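Local coordinates for DUF2020 domain-containing protein (Corynebacterium diphtheriae, PDB 3V7B) that is of unknown function, a single-chain alpha+beta protein whose family is grouped with the Mog1p and PsbP proteins, at residues V86-E100 with G106-Q120. Numbering follows the deposited sequence. Where two conformers were deposited one is given.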
# COMPACT_ATOMS: atom_id res chain seq x y z
N VAL A 86 2.12 -10.77 -0.66
CA VAL A 86 0.90 -10.67 0.09
C VAL A 86 0.99 -11.43 1.44
O VAL A 86 0.58 -10.91 2.46
CB VAL A 86 -0.30 -11.11 -0.77
CG1 VAL A 86 -1.53 -11.27 0.11
CG2 VAL A 86 -0.60 -10.14 -1.92
N ASP A 87 1.56 -12.65 1.43
CA ASP A 87 1.71 -13.44 2.63
C ASP A 87 2.72 -12.83 3.56
O ASP A 87 2.61 -12.95 4.79
CB ASP A 87 2.13 -14.90 2.27
CG ASP A 87 1.05 -15.68 1.62
OD1 ASP A 87 -0.09 -15.13 1.42
OD2 ASP A 87 1.31 -16.88 1.33
N TRP A 88 3.72 -12.15 3.03
CA TRP A 88 4.66 -11.43 3.91
C TRP A 88 4.00 -10.25 4.61
O TRP A 88 4.09 -10.15 5.85
CB TRP A 88 5.85 -11.00 3.07
CG TRP A 88 6.66 -9.87 3.61
CD1 TRP A 88 7.57 -9.89 4.66
CD2 TRP A 88 6.65 -8.47 3.11
NE1 TRP A 88 8.10 -8.61 4.87
CE2 TRP A 88 7.60 -7.73 3.96
CE3 TRP A 88 5.99 -7.80 2.09
CZ2 TRP A 88 7.85 -6.37 3.77
CZ3 TRP A 88 6.22 -6.44 1.92
CH2 TRP A 88 7.14 -5.75 2.74
N ALA A 89 3.24 -9.45 3.84
CA ALA A 89 2.59 -8.24 4.38
C ALA A 89 1.43 -8.58 5.34
O ALA A 89 1.21 -7.88 6.31
CB ALA A 89 2.09 -7.35 3.28
N ALA A 90 0.73 -9.69 5.02
CA ALA A 90 -0.51 -10.13 5.71
C ALA A 90 -0.41 -11.62 5.98
O ALA A 90 -0.95 -12.41 5.24
CB ALA A 90 -1.79 -9.75 4.91
N PRO A 91 0.27 -11.98 7.08
CA PRO A 91 0.55 -13.44 7.31
C PRO A 91 -0.73 -14.25 7.51
O PRO A 91 -1.69 -13.76 8.13
CB PRO A 91 1.44 -13.46 8.58
CG PRO A 91 2.08 -12.09 8.60
CD PRO A 91 1.08 -11.11 7.98
N ILE A 92 -0.67 -15.51 7.08
CA ILE A 92 -1.81 -16.39 6.94
C ILE A 92 -2.40 -16.57 8.31
O ILE A 92 -3.61 -16.52 8.43
CB ILE A 92 -1.42 -17.78 6.39
CG1 ILE A 92 -0.98 -17.71 4.93
CG2 ILE A 92 -2.59 -18.75 6.47
CD1 ILE A 92 -2.03 -17.19 4.00
N ASP A 93 -1.58 -16.65 9.36
CA ASP A 93 -2.15 -16.90 10.69
C ASP A 93 -2.49 -15.73 11.54
O ASP A 93 -2.91 -15.90 12.71
CB ASP A 93 -1.23 -17.83 11.48
CG ASP A 93 0.17 -17.29 11.66
OD1 ASP A 93 0.33 -16.05 11.53
OD2 ASP A 93 1.08 -18.11 11.93
N THR A 94 -2.31 -14.52 11.03
CA THR A 94 -2.52 -13.33 11.82
C THR A 94 -3.47 -12.35 11.15
O THR A 94 -3.68 -11.28 11.66
CB THR A 94 -1.18 -12.58 12.15
OG1 THR A 94 -0.49 -12.18 10.93
CG2 THR A 94 -0.30 -13.40 13.02
N THR A 95 -4.01 -12.70 9.98
CA THR A 95 -4.86 -11.82 9.28
C THR A 95 -6.07 -12.59 8.78
O THR A 95 -6.04 -13.87 8.72
CB THR A 95 -4.12 -11.14 8.07
OG1 THR A 95 -3.79 -12.12 7.09
CG2 THR A 95 -2.81 -10.36 8.60
N GLU A 96 -7.10 -11.84 8.35
CA GLU A 96 -8.33 -12.42 7.82
C GLU A 96 -8.39 -12.22 6.32
O GLU A 96 -7.60 -11.42 5.74
CB GLU A 96 -9.58 -11.89 8.56
CG GLU A 96 -9.73 -10.39 8.45
CD GLU A 96 -10.98 -9.80 9.03
OE1 GLU A 96 -11.77 -10.50 9.68
OE2 GLU A 96 -11.17 -8.59 8.81
N PRO A 97 -9.25 -13.01 5.65
CA PRO A 97 -9.22 -12.89 4.21
C PRO A 97 -9.64 -11.51 3.75
O PRO A 97 -10.47 -10.88 4.39
CB PRO A 97 -10.22 -13.92 3.73
CG PRO A 97 -10.29 -14.91 4.85
CD PRO A 97 -10.08 -14.14 6.10
N ALA A 98 -9.00 -11.06 2.69
CA ALA A 98 -9.36 -9.86 1.95
C ALA A 98 -9.61 -10.32 0.54
O ALA A 98 -8.71 -10.93 -0.13
CB ALA A 98 -8.25 -8.82 2.00
N GLU A 99 -10.84 -10.10 0.07
CA GLU A 99 -11.20 -10.58 -1.27
C GLU A 99 -11.83 -9.50 -2.11
O GLU A 99 -12.65 -9.82 -2.97
CB GLU A 99 -12.15 -11.76 -1.17
CG GLU A 99 -11.58 -12.96 -0.43
CD GLU A 99 -10.44 -13.66 -1.15
OE1 GLU A 99 -10.60 -13.97 -2.37
OE2 GLU A 99 -9.37 -13.92 -0.48
N GLU A 100 -11.49 -8.25 -1.87
CA GLU A 100 -12.06 -7.14 -2.64
C GLU A 100 -10.87 -6.28 -3.17
O GLU A 100 -9.75 -6.24 -2.59
CB GLU A 100 -13.14 -6.37 -1.81
CG GLU A 100 -14.32 -7.25 -1.34
CD GLU A 100 -15.52 -6.55 -0.63
OE1 GLU A 100 -16.57 -7.26 -0.37
OE2 GLU A 100 -15.46 -5.33 -0.32
N GLY A 106 -6.12 -11.91 -0.68
CA GLY A 106 -5.00 -11.72 0.19
C GLY A 106 -5.52 -11.67 1.63
O GLY A 106 -6.41 -12.46 1.95
N GLY A 107 -5.05 -10.70 2.41
CA GLY A 107 -5.40 -10.59 3.87
C GLY A 107 -5.47 -9.16 4.37
O GLY A 107 -4.97 -8.22 3.73
N ARG A 108 -6.04 -9.00 5.56
CA ARG A 108 -6.26 -7.71 6.14
C ARG A 108 -6.33 -7.90 7.67
O ARG A 108 -6.66 -9.00 8.15
CB ARG A 108 -7.56 -7.06 5.62
CG ARG A 108 -8.80 -7.90 5.78
CD ARG A 108 -10.09 -7.17 5.47
NE ARG A 108 -11.21 -8.12 5.59
CZ ARG A 108 -12.50 -7.78 5.60
NH1 ARG A 108 -12.85 -6.49 5.47
NH2 ARG A 108 -13.46 -8.72 5.73
N ALA A 109 -5.97 -6.86 8.40
CA ALA A 109 -5.90 -6.89 9.86
C ALA A 109 -5.80 -5.42 10.31
O ALA A 109 -5.15 -4.57 9.60
CB ALA A 109 -4.66 -7.64 10.34
N GLY A 110 -6.47 -5.11 11.42
CA GLY A 110 -6.38 -3.79 12.02
C GLY A 110 -6.14 -3.99 13.51
O GLY A 110 -6.93 -4.67 14.14
N HIS A 111 -5.03 -3.50 14.07
CA HIS A 111 -4.72 -3.65 15.53
C HIS A 111 -4.26 -2.34 16.13
O HIS A 111 -4.27 -1.32 15.46
CB HIS A 111 -3.62 -4.69 15.74
CG HIS A 111 -3.90 -6.03 15.11
ND1 HIS A 111 -4.99 -6.78 15.42
CD2 HIS A 111 -3.18 -6.75 14.16
CE1 HIS A 111 -4.98 -7.91 14.70
NE2 HIS A 111 -3.87 -7.90 13.92
N GLU A 112 -3.78 -2.34 17.38
CA GLU A 112 -3.29 -1.11 18.01
C GLU A 112 -2.08 -0.51 17.26
O GLU A 112 -1.90 0.71 17.22
CB GLU A 112 -2.99 -1.37 19.52
CG GLU A 112 -2.78 -2.84 19.92
CD GLU A 112 -4.07 -3.68 19.97
OE1 GLU A 112 -4.14 -4.71 19.26
OE2 GLU A 112 -5.01 -3.31 20.71
N GLU A 113 -1.29 -1.39 16.61
CA GLU A 113 -0.02 -1.05 15.88
C GLU A 113 -0.23 -0.46 14.47
O GLU A 113 0.75 0.03 13.86
CB GLU A 113 0.82 -2.32 15.66
CG GLU A 113 1.53 -2.90 16.88
CD GLU A 113 0.54 -3.46 17.89
OE1 GLU A 113 -0.41 -4.18 17.46
OE2 GLU A 113 0.71 -3.12 19.09
N GLY A 114 -1.47 -0.51 13.99
CA GLY A 114 -1.81 -0.13 12.62
C GLY A 114 -2.59 -1.20 11.88
O GLY A 114 -3.05 -2.19 12.47
N ALA A 115 -2.71 -1.03 10.55
CA ALA A 115 -3.57 -1.87 9.78
C ALA A 115 -2.83 -2.21 8.51
O ALA A 115 -2.00 -1.44 8.08
CB ALA A 115 -4.88 -1.15 9.44
N VAL A 116 -3.23 -3.30 7.89
CA VAL A 116 -2.72 -3.70 6.58
C VAL A 116 -3.84 -4.27 5.71
O VAL A 116 -4.83 -4.84 6.20
CB VAL A 116 -1.57 -4.73 6.71
CG1 VAL A 116 -2.10 -6.05 7.35
CG2 VAL A 116 -0.78 -4.90 5.36
N TYR A 117 -3.69 -4.12 4.40
CA TYR A 117 -4.60 -4.68 3.47
C TYR A 117 -3.75 -5.03 2.27
O TYR A 117 -3.10 -4.14 1.63
CB TYR A 117 -5.75 -3.71 3.10
CG TYR A 117 -6.83 -4.34 2.20
CD1 TYR A 117 -8.02 -4.85 2.77
CD2 TYR A 117 -6.71 -4.39 0.81
CE1 TYR A 117 -9.01 -5.43 2.01
CE2 TYR A 117 -7.70 -4.97 0.03
CZ TYR A 117 -8.87 -5.47 0.64
OH TYR A 117 -9.90 -6.04 -0.06
N ALA A 118 -3.69 -6.32 1.98
CA ALA A 118 -2.77 -6.85 0.97
C ALA A 118 -3.42 -7.88 0.10
O ALA A 118 -3.95 -8.88 0.56
CB ALA A 118 -1.51 -7.42 1.61
N VAL A 119 -3.46 -7.60 -1.21
CA VAL A 119 -4.13 -8.48 -2.14
C VAL A 119 -3.34 -8.65 -3.41
O VAL A 119 -2.54 -7.81 -3.76
CB VAL A 119 -5.54 -8.02 -2.53
CG1 VAL A 119 -6.54 -8.17 -1.31
CG2 VAL A 119 -5.48 -6.55 -3.10
N GLN A 120 -3.53 -9.79 -4.03
CA GLN A 120 -2.97 -9.99 -5.38
C GLN A 120 -3.99 -10.51 -6.37
O GLN A 120 -5.00 -11.11 -6.02
CB GLN A 120 -1.75 -10.89 -5.33
CG GLN A 120 -1.93 -12.33 -4.87
CD GLN A 120 -2.72 -13.27 -5.73
OE1 GLN A 120 -2.63 -13.34 -6.99
NE2 GLN A 120 -3.50 -14.04 -5.07
O HOH W 1 -12.56 -11.62 6.09
O HOH W 2 -7.52 -14.85 1.26
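Short edge strand 96-98 pairs antiparallel with strand 105-111 at one border of the sheet, while helix 79-89 packs on one sheet face. In the hydrogen-bonded pair of Glu96 and Arg108, Glu96 N gives Arg108 O a nearly straight bond (2.9 Å, 168° at the hydrogen). Pro97, lacking an N-H, suits the non-hydrogen-bonded position opposite Gly107, where Glu96 O comes within 3.0 Å of Gly107 CA in a CA-H...O contact. Arg108, extended from CG to NE, runs alongside the Glu96-Pro97 backbone on the sheet face of the Glu96 and Ala98 side chains: NE donates to Pro97 O (3.1 Å), a water joins that oxygen to NH2, and Glu96 OE2 lies over one guanidinium face, 3.3 Å from NE, a salt bridge by charge alone. NH1 turns to Glu139 of helix 135-149. Tyr117, its CG anti to the backbone N (chi1 -174°), reaches across to the edge strand: CE1 lies 3.5 Å from the small Ala98 CB, and OH donates a short bond (2.5 Å) to Glu100 O, which lies at the ring edge in its plane. The hydroxyl comes from above the carbonyl plane and ties the chain just after the strand to the sheet. On the other face Val86 sets CG1 between Gly106 and Ala118, 3.5 Å from Gly106 CA, a tight approach that glycine permits, and CG2 against Val119 and Gln120; Ala89 and Ala90 set their methyls on Ala118 CB. Helices on both faces give the layered alpha/beta/alpha architecture, closed here by a beta-hairpin edge.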